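Local coordinates for CRISPR protein (Archaeoglobus fulgidus, PDB 4MJK) that probably acts as the Cas5 subunit of a type I-A CRISPR Cascade complex, helping to hold the CRISPR RNA, at residues A[167-181]-A[240-254]. Residues are numbered along the deposited sequence; the frame is centred on the assembly and turned at random.
Sequences VTQKDGLISTDYSFP and PECLVEVGGDFKAYE
Gln-169 lies beside Tyr-253, both pointing the same way from a non-hydrogen-bonded antiparallel pair, the amide and ring planes 32° apart. Gln-169 CB lies 4.1 Å from Tyr-253 CE1; with CG anti to the backbone N (chi1 -162°) and the chain extended beyond, the amide is carried along the ring toward its hydroxyl. CG touches both Lys-251 CB and Tyr-253 CE1, CD nears Lys-251 CG, and OE1 finishes 2.9 Å from Tyr-253 OH. That hydroxyl is hydrogen-bonded to the carbonyl of Arg-263, while Val-167 CG2 meets CD1 of the ring obliquely. A leucine in place of Tyr-253 would probably leave the Arg-263 carbonyl without this hydroxyl and Gln-169 CG without the ring it lies along. Lys-251 carries on past the amide to a weak salt bridge, its NZ 3.2 Å from Asp-171 OD2. Another weak one joins Lys-170 NZ to Glu-254 OE1.

Two antiparallel strand pairs form here: residues 168-170 with 250-254 in the six-stranded antiparallel sheet of this RAMP-type Cas5 protein, then, past the corner at Leu-173, 174-176 with 241-246 in a three-stranded sheet. A type II' turn from Gly-247 to Phe-250 links strand 241-246 to strand 250-254. Inside the bend, Ile-174 CG2 meets Ala-252 CB at 4.0 Å, and CG1 touches Val-246 CG2. Further along, Val-244 CG2 sits over a face of the Phe-180 ring as a CH-pi contact, 4.3 Å from its centroid, and Cys-242 SG approaches the same ring obliquely, 3.7 Å from CE1. One water donates to both Asp-177 O and Pro-240 O.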
ATOM      1  N   VAL A 167     -24.719   9.181  23.405  1.00 21.34           N
ATOM      2  CA  VAL A 167     -25.411   8.089  22.717  1.00 22.63           C
ATOM      3  C   VAL A 167     -26.681   7.647  23.456  1.00 25.57           C
ATOM      4  O   VAL A 167     -26.787   7.803  24.674  1.00 22.33           O
ATOM      5  CB  VAL A 167     -24.490   6.854  22.493  1.00 20.31           C
ATOM      6  CG1 VAL A 167     -23.275   7.242  21.680  1.00 19.23           C
ATOM      7  CG2 VAL A 167     -24.057   6.237  23.819  1.00 22.73           C
ATOM      8  N   THR A 168     -27.635   7.110  22.703  1.00 22.79           N
ATOM      9  CA  THR A 168     -28.845   6.515  23.262  1.00 21.68           C
ATOM     10  C   THR A 168     -28.789   5.003  23.079  1.00 25.67           C
ATOM     11  O   THR A 168     -28.395   4.521  22.015  1.00 22.20           O
ATOM     12  CB  THR A 168     -30.095   7.029  22.525  1.00 27.07           C
ATOM     13  OG1 THR A 168     -30.174   8.452  22.658  1.00 28.78           O
ATOM     14  CG2 THR A 168     -31.354   6.397  23.094  1.00 28.54           C
ATOM     15  N   GLN A 169     -29.183   4.251  24.103  1.00 23.39           N
ATOM     16  CA  GLN A 169     -29.186   2.794  24.009  1.00 25.16           C
ATOM     17  C   GLN A 169     -30.554   2.300  23.553  1.00 29.99           C
ATOM     18  O   GLN A 169     -31.571   2.645  24.159  1.00 30.52           O
ATOM     19  CB  GLN A 169     -28.831   2.171  25.360  1.00 27.46           C
ATOM     20  CG  GLN A 169     -28.398   0.710  25.283  1.00 28.25           C
ATOM     21  CD  GLN A 169     -28.001   0.140  26.639  1.00 34.97           C
ATOM     22  OE1 GLN A 169     -27.109  -0.708  26.736  1.00 37.47           O
ATOM     23  NE2 GLN A 169     -28.668   0.596  27.692  1.00 38.24           N
ATOM     24  N   LYS A 170     -30.577   1.495  22.491  1.00 23.98           N
ATOM     25  CA  LYS A 170     -31.821   0.936  21.958  1.00 26.29           C
ATOM     26  C   LYS A 170     -31.703  -0.577  21.776  1.00 25.97           C
ATOM     27  O   LYS A 170     -30.602  -1.122  21.737  1.00 23.87           O
ATOM     28  CB  LYS A 170     -32.159   1.576  20.609  1.00 28.84           C
ATOM     29  CG  LYS A 170     -32.180   3.110  20.599  1.00 33.65           C
ATOM     30  CD  LYS A 170     -33.597   3.666  20.745  1.00 40.96           C
ATOM     31  CE  LYS A 170     -33.616   5.201  20.752  1.00 41.16           C
ATOM     32  NZ  LYS A 170     -33.177   5.786  19.446  1.00 43.09           N
ATOM     33  N   ASP A 171     -32.838  -1.264  21.680  1.00 27.72           N
ATOM     34  CA  ASP A 171     -32.830  -2.642  21.197  1.00 24.20           C
ATOM     35  C   ASP A 171     -33.968  -2.863  20.197  1.00 24.91           C
ATOM     36  O   ASP A 171     -34.659  -1.911  19.825  1.00 25.83           O
ATOM     37  CB  ASP A 171     -32.828  -3.664  22.342  1.00 29.95           C
ATOM     38  CG  ASP A 171     -34.057  -3.567  23.224  1.00 35.14           C
ATOM     39  OD1 ASP A 171     -35.098  -3.075  22.742  1.00 31.20           O
ATOM     40  OD2 ASP A 171     -33.975  -3.994  24.395  1.00 38.08           O
ATOM     41  N   GLY A 172     -34.144  -4.091  19.727  1.00 20.67           N
ATOM     42  CA  GLY A 172     -35.127  -4.340  18.687  1.00 19.22           C
ATOM     43  C   GLY A 172     -34.545  -4.151  17.293  1.00 19.96           C
ATOM     44  O   GLY A 172     -33.350  -4.379  17.072  1.00 19.73           O
ATOM     45  N   LEU A 173     -35.384  -3.734  16.351  1.00 19.04           N
ATOM     46  CA  LEU A 173     -34.968  -3.619  14.967  1.00 19.85           C
ATOM     47  C   LEU A 173     -34.347  -2.246  14.673  1.00 21.48           C
ATOM     48  O   LEU A 173     -34.931  -1.209  14.963  1.00 20.71           O
ATOM     49  CB  LEU A 173     -36.145  -3.888  14.035  1.00 23.33           C
ATOM     50  CG  LEU A 173     -35.796  -3.968  12.547  1.00 25.09           C
ATOM     51  CD1 LEU A 173     -35.010  -5.252  12.232  1.00 22.69           C
ATOM     52  CD2 LEU A 173     -37.056  -3.900  11.731  1.00 32.64           C
ATOM     53  N   ILE A 174     -33.145  -2.251  14.108  1.00 18.66           N
ATOM     54  CA  ILE A 174     -32.427  -1.019  13.812  1.00 19.66           C
ATOM     55  C   ILE A 174     -31.787  -1.146  12.446  1.00 17.33           C
ATOM     56  O   ILE A 174     -31.645  -2.249  11.926  1.00 18.88           O
ATOM     57  CB  ILE A 174     -31.319  -0.705  14.874  1.00 20.40           C
ATOM     58  CG1 ILE A 174     -30.351  -1.874  15.036  1.00 19.92           C
ATOM     59  CG2 ILE A 174     -31.924  -0.371  16.225  1.00 23.47           C
ATOM     60  CD1 ILE A 174     -29.111  -1.780  14.170  1.00 21.64           C
ATOM     61  N   SER A 175     -31.412  -0.027  11.846  1.00 14.67           N
ATOM     62  CA  SER A 175     -30.585  -0.089  10.643  1.00 16.96           C
ATOM     63  C   SER A 175     -29.173   0.396  10.996  1.00 18.87           C
ATOM     64  O   SER A 175     -29.008   1.275  11.840  1.00 17.90           O
ATOM     65  CB  SER A 175     -31.181   0.751   9.521  1.00 19.65           C
ATOM     66  OG  SER A 175     -31.263   2.101   9.930  1.00 29.66           O
ATOM     67  N   THR A 176     -28.160  -0.196  10.376  1.00 16.08           N
ATOM     68  CA  THR A 176     -26.771   0.178  10.665  1.00 16.04           C
ATOM     69  C   THR A 176     -25.941   0.072   9.405  1.00 13.15           C
ATOM     70  O   THR A 176     -26.215  -0.761   8.545  1.00 14.97           O
ATOM     71  CB  THR A 176     -26.123  -0.671  11.811  1.00 16.97           C
ATOM     72  OG1 THR A 176     -24.815  -0.159  12.123  1.00 13.02           O
ATOM     73  CG2 THR A 176     -25.994  -2.144  11.424  1.00 14.93           C
ATOM     74  N   ASP A 177     -24.962   0.956   9.274  1.00 12.88           N
ATOM     75  CA  ASP A 177     -23.980   0.836   8.211  1.00 14.05           C
ATOM     76  C   ASP A 177     -22.580   0.646   8.804  1.00 11.38           C
ATOM     77  O   ASP A 177     -21.583   0.771   8.101  1.00 12.38           O
ATOM     78  CB  ASP A 177     -24.051   2.013   7.217  1.00 15.01           C
ATOM     79  CG  ASP A 177     -23.912   3.362   7.877  1.00 16.93           C
ATOM     80  OD1 ASP A 177     -23.468   3.438   9.025  1.00 17.69           O
ATOM     81  OD2 ASP A 177     -24.228   4.376   7.226  1.00 26.92           O
ATOM     82  N   TYR A 178     -22.528   0.315  10.097  1.00 11.59           N
ATOM     83  CA  TYR A 178     -21.273  -0.074  10.754  1.00 11.21           C
ATOM     84  C   TYR A 178     -21.156  -1.575  10.943  1.00 11.49           C
ATOM     85  O   TYR A 178     -22.167  -2.267  11.109  1.00  9.97           O
ATOM     86  CB  TYR A 178     -21.184   0.552  12.136  1.00 11.40           C
ATOM     87  CG  TYR A 178     -20.890   2.024  12.132  1.00 10.93           C
ATOM     88  CD1 TYR A 178     -21.924   2.950  12.103  1.00 10.82           C
ATOM     89  CD2 TYR A 178     -19.583   2.485  12.185  1.00 10.27           C
ATOM     90  CE1 TYR A 178     -21.674   4.311  12.118  1.00 13.19           C
ATOM     91  CE2 TYR A 178     -19.312   3.843  12.191  1.00 13.36           C
ATOM     92  CZ  TYR A 178     -20.369   4.749  12.168  1.00 12.95           C
ATOM     93  OH  TYR A 178     -20.122   6.091  12.180  1.00 16.91           O
ATOM     94  N   SER A 179     -19.918  -2.067  10.974  1.00  9.55           N
ATOM     95  CA  SER A 179     -19.667  -3.454  11.327  1.00  9.32           C
ATOM     96  C   SER A 179     -20.305  -3.759  12.679  1.00  9.87           C
ATOM     97  O   SER A 179     -20.531  -2.856  13.492  1.00 11.29           O
ATOM     98  CB  SER A 179     -18.150  -3.726  11.370  1.00  9.86           C
ATOM     99  OG  SER A 179     -17.542  -3.029  12.459  1.00  8.94           O
ATOM    100  N   PHE A 180     -20.599  -5.031  12.933  1.00 10.42           N
ATOM    101  CA  PHE A 180     -21.166  -5.412  14.212  1.00 10.32           C
ATOM    102  C   PHE A 180     -20.847  -6.852  14.563  1.00 11.54           C
ATOM    103  O   PHE A 180     -20.671  -7.688  13.684  1.00 11.02           O
ATOM    104  CB  PHE A 180     -22.680  -5.211  14.202  1.00 11.69           C
ATOM    105  CG  PHE A 180     -23.385  -5.932  13.080  1.00 13.25           C
ATOM    106  CD1 PHE A 180     -23.549  -5.319  11.836  1.00 10.46           C
ATOM    107  CD2 PHE A 180     -23.897  -7.216  13.272  1.00 12.75           C
ATOM    108  CE1 PHE A 180     -24.205  -5.963  10.811  1.00 11.14           C
ATOM    109  CE2 PHE A 180     -24.565  -7.873  12.243  1.00 10.78           C
ATOM    110  CZ  PHE A 180     -24.710  -7.248  11.012  1.00 14.72           C
ATOM    111  N   PRO A 181     -20.795  -7.154  15.862  1.00 13.17           N
ATOM    112  CA  PRO A 181     -20.556  -8.545  16.255  1.00 13.04           C
ATOM    113  C   PRO A 181     -21.778  -9.398  15.915  1.00 15.76           C
ATOM    114  O   PRO A 181     -22.922  -8.997  16.139  1.00 17.73           O
ATOM    115  CB  PRO A 181     -20.327  -8.453  17.768  1.00 17.39           C
ATOM    116  CG  PRO A 181     -21.041  -7.213  18.188  1.00 16.91           C
ATOM    117  CD  PRO A 181     -21.026  -6.261  17.016  1.00 15.59           C
ATOM    118  N   PRO A 240     -22.796   0.364   2.297  1.00 19.45           N
ATOM    119  CA  PRO A 240     -23.511  -0.853   2.701  1.00 15.30           C
ATOM    120  C   PRO A 240     -24.391  -0.603   3.924  1.00 16.81           C
ATOM    121  O   PRO A 240     -23.995   0.100   4.852  1.00 12.23           O
ATOM    122  CB  PRO A 240     -22.374  -1.822   3.033  1.00 15.75           C
ATOM    123  CG  PRO A 240     -21.266  -1.386   2.096  1.00 16.20           C
ATOM    124  CD  PRO A 240     -21.352   0.118   2.114  1.00 16.78           C
ATOM    125  N   GLU A 241     -25.590  -1.171   3.912  1.00 14.78           N
ATOM    126  CA  GLU A 241     -26.528  -0.957   5.001  1.00 15.80           C
ATOM    127  C   GLU A 241     -27.334  -2.230   5.239  1.00 13.89           C
ATOM    128  O   GLU A 241     -27.659  -2.946   4.296  1.00 13.71           O
ATOM    129  CB  GLU A 241     -27.479   0.195   4.647  1.00 17.72           C
ATOM    130  CG  GLU A 241     -28.351   0.660   5.791  1.00 20.83           C
ATOM    131  CD  GLU A 241     -29.178   1.884   5.421  1.00 33.64           C
ATOM    132  OE1 GLU A 241     -29.075   2.354   4.264  1.00 35.83           O
ATOM    133  OE2 GLU A 241     -29.927   2.380   6.287  1.00 37.92           O
ATOM    134  N   CYS A 242     -27.642  -2.517   6.498  1.00 12.30           N
ATOM    135  CA  CYS A 242     -28.537  -3.630   6.788  1.00 14.70           C
ATOM    136  C   CYS A 242     -29.485  -3.368   7.950  1.00 16.47           C
ATOM    137  O   CYS A 242     -29.259  -2.482   8.789  1.00 13.92           O
ATOM    138  CB  CYS A 242     -27.753  -4.911   7.019  1.00 16.47           C
ATOM    139  SG  CYS A 242     -26.722  -4.788   8.436  1.00 23.27           S
ATOM    140  N   LEU A 243     -30.556  -4.153   7.977  1.00 14.74           N
ATOM    141  CA  LEU A 243     -31.499  -4.159   9.083  1.00 15.88           C
ATOM    142  C   LEU A 243     -31.122  -5.267  10.052  1.00 14.76           C
ATOM    143  O   LEU A 243     -30.932  -6.422   9.660  1.00 15.94           O
ATOM    144  CB  LEU A 243     -32.914  -4.389   8.562  1.00 16.11           C
ATOM    145  CG  LEU A 243     -33.448  -3.285   7.650  1.00 20.32           C
ATOM    146  CD1 LEU A 243     -34.717  -3.754   6.928  1.00 22.99           C
ATOM    147  CD2 LEU A 243     -33.713  -2.015   8.461  1.00 22.95           C
ATOM    148  N   VAL A 244     -30.991  -4.920  11.320  1.00 13.53           N
ATOM    149  CA  VAL A 244     -30.518  -5.891  12.295  1.00 13.82           C
ATOM    150  C   VAL A 244     -31.429  -5.889  13.507  1.00 17.66           C
ATOM    151  O   VAL A 244     -31.821  -4.821  13.996  1.00 16.54           O
ATOM    152  CB  VAL A 244     -29.076  -5.577  12.738  1.00 16.17           C
ATOM    153  CG1 VAL A 244     -28.594  -6.616  13.717  1.00 15.69           C
ATOM    154  CG2 VAL A 244     -28.145  -5.535  11.522  1.00 15.88           C
ATOM    155  N   GLU A 245     -31.777  -7.082  13.975  1.00 15.32           N
ATOM    156  CA  GLU A 245     -32.556  -7.225  15.196  1.00 18.70           C
ATOM    157  C   GLU A 245     -31.596  -7.469  16.355  1.00 18.69           C
ATOM    158  O   GLU A 245     -30.744  -8.359  16.292  1.00 17.14           O
ATOM    159  CB  GLU A 245     -33.525  -8.401  15.070  1.00 20.09           C
ATOM    160  CG  GLU A 245     -34.850  -8.207  15.763  1.00 24.63           C
ATOM    161  CD  GLU A 245     -35.934  -9.112  15.158  1.00 33.06           C
ATOM    162  OE1 GLU A 245     -35.713 -10.348  15.119  1.00 29.48           O
ATOM    163  OE2 GLU A 245     -36.977  -8.590  14.694  1.00 30.61           O
ATOM    164  N   VAL A 246     -31.738  -6.687  17.418  1.00 15.76           N
ATOM    165  CA  VAL A 246     -30.768  -6.738  18.510  1.00 20.19           C
ATOM    166  C   VAL A 246     -31.444  -6.968  19.862  1.00 20.15           C
ATOM    167  O   VAL A 246     -32.336  -6.216  20.255  1.00 21.35           O
ATOM    168  CB  VAL A 246     -29.929  -5.433  18.551  1.00 22.04           C
ATOM    169  CG1 VAL A 246     -28.879  -5.496  19.642  1.00 20.42           C
ATOM    170  CG2 VAL A 246     -29.264  -5.200  17.186  1.00 18.55           C
ATOM    171  N   GLY A 247     -31.018  -8.012  20.564  1.00 18.84           N
ATOM    172  CA  GLY A 247     -31.541  -8.304  21.892  1.00 24.83           C
ATOM    173  C   GLY A 247     -30.549  -9.151  22.671  1.00 25.43           C
ATOM    174  O   GLY A 247     -29.402  -9.276  22.273  1.00 21.90           O
ATOM    175  N   GLY A 248     -30.989  -9.745  23.775  1.00 27.95           N
ATOM    176  CA  GLY A 248     -30.111 -10.571  24.584  1.00 24.90           C
ATOM    177  C   GLY A 248     -29.046  -9.736  25.257  1.00 23.24           C
ATOM    178  O   GLY A 248     -29.361  -8.719  25.854  1.00 25.46           O
ATOM    179  N   ASP A 249     -27.789 -10.158  25.157  1.00 23.70           N
ATOM    180  CA  ASP A 249     -26.668  -9.399  25.738  1.00 29.77           C
ATOM    181  C   ASP A 249     -26.250  -8.150  24.930  1.00 27.59           C
ATOM    182  O   ASP A 249     -25.283  -7.470  25.288  1.00 25.97           O
ATOM    183  CB  ASP A 249     -25.438 -10.303  25.912  1.00 32.57           C
ATOM    184  CG  ASP A 249     -25.747 -11.574  26.692  1.00 45.27           C
ATOM    185  OD1 ASP A 249     -26.482 -11.489  27.702  1.00 47.03           O
ATOM    186  OD2 ASP A 249     -25.262 -12.659  26.291  1.00 45.47           O
ATOM    187  N   PHE A 250     -26.962  -7.859  23.842  1.00 23.95           N
ATOM    188  CA  PHE A 250     -26.525  -6.818  22.919  1.00 20.20           C
ATOM    189  C   PHE A 250     -27.508  -5.675  22.849  1.00 22.54           C
ATOM    190  O   PHE A 250     -28.702  -5.868  23.074  1.00 20.32           O
ATOM    191  CB  PHE A 250     -26.324  -7.394  21.518  1.00 19.41           C
ATOM    192  CG  PHE A 250     -25.233  -8.410  21.443  1.00 21.10           C
ATOM    193  CD1 PHE A 250     -25.503  -9.754  21.684  1.00 23.64           C
ATOM    194  CD2 PHE A 250     -23.929  -8.025  21.157  1.00 20.08           C
ATOM    195  CE1 PHE A 250     -24.497 -10.698  21.628  1.00 24.78           C
ATOM    196  CE2 PHE A 250     -22.913  -8.959  21.101  1.00 25.44           C
ATOM    197  CZ  PHE A 250     -23.193 -10.301  21.335  1.00 27.93           C
ATOM    198  N   LYS A 251     -26.987  -4.495  22.519  1.00 15.90           N
ATOM    199  CA  LYS A 251     -27.777  -3.285  22.376  1.00 17.15           C
ATOM    200  C   LYS A 251     -27.232  -2.501  21.199  1.00 17.70           C
ATOM    201  O   LYS A 251     -26.067  -2.642  20.842  1.00 17.37           O
ATOM    202  CB  LYS A 251     -27.640  -2.398  23.612  1.00 22.18           C
ATOM    203  CG  LYS A 251     -28.069  -3.036  24.934  1.00 24.13           C
ATOM    204  CD  LYS A 251     -29.582  -3.149  25.015  1.00 30.86           C
ATOM    205  CE  LYS A 251     -30.024  -3.686  26.367  1.00 33.41           C
ATOM    206  NZ  LYS A 251     -31.473  -3.995  26.344  1.00 37.12           N
ATOM    207  N   ALA A 252     -28.071  -1.649  20.635  1.00 16.79           N
ATOM    208  CA  ALA A 252     -27.667  -0.692  19.625  1.00 17.19           C
ATOM    209  C   ALA A 252     -27.424   0.661  20.285  1.00 19.75           C
ATOM    210  O   ALA A 252     -28.205   1.088  21.144  1.00 21.57           O
ATOM    211  CB  ALA A 252     -28.754  -0.572  18.576  1.00 17.72           C
ATOM    212  N   TYR A 253     -26.346   1.336  19.896  1.00 14.11           N
ATOM    213  CA  TYR A 253     -26.048   2.658  20.437  1.00 15.39           C
ATOM    214  C   TYR A 253     -26.129   3.671  19.319  1.00 17.81           C
ATOM    215  O   TYR A 253     -25.532   3.482  18.259  1.00 13.98           O
ATOM    216  CB  TYR A 253     -24.666   2.693  21.099  1.00 16.46           C
ATOM    217  CG  TYR A 253     -24.577   1.790  22.293  1.00 16.02           C
ATOM    218  CD1 TYR A 253     -24.891   2.253  23.567  1.00 19.52           C
ATOM    219  CD2 TYR A 253     -24.212   0.455  22.152  1.00 17.99           C
ATOM    220  CE1 TYR A 253     -24.828   1.413  24.670  1.00 21.50           C
ATOM    221  CE2 TYR A 253     -24.136  -0.390  23.250  1.00 18.03           C
ATOM    222  CZ  TYR A 253     -24.456   0.096  24.504  1.00 21.16           C
ATOM    223  OH  TYR A 253     -24.395  -0.743  25.592  1.00 24.86           O
ATOM    224  N   GLU A 254     -26.892   4.734  19.546  1.00 16.95           N
ATOM    225  CA  GLU A 254     -27.201   5.673  18.482  1.00 20.55           C
ATOM    226  C   GLU A 254     -26.832   7.102  18.842  1.00 20.43           C
ATOM    227  O   GLU A 254     -27.045   7.550  19.975  1.00 21.77           O
ATOM    228  CB  GLU A 254     -28.690   5.586  18.088  1.00 24.45           C
ATOM    229  CG  GLU A 254     -29.105   6.626  17.038  1.00 28.43           C
ATOM    230  CD  GLU A 254     -30.487   6.362  16.441  1.00 38.37           C
ATOM    231  OE1 GLU A 254     -31.258   5.581  17.042  1.00 42.97           O
ATOM    232  OE2 GLU A 254     -30.799   6.936  15.368  1.00 38.07           O
TER
HETATM  233  O   HOH W   1     -21.229   0.779   5.457  1.00 12.99           O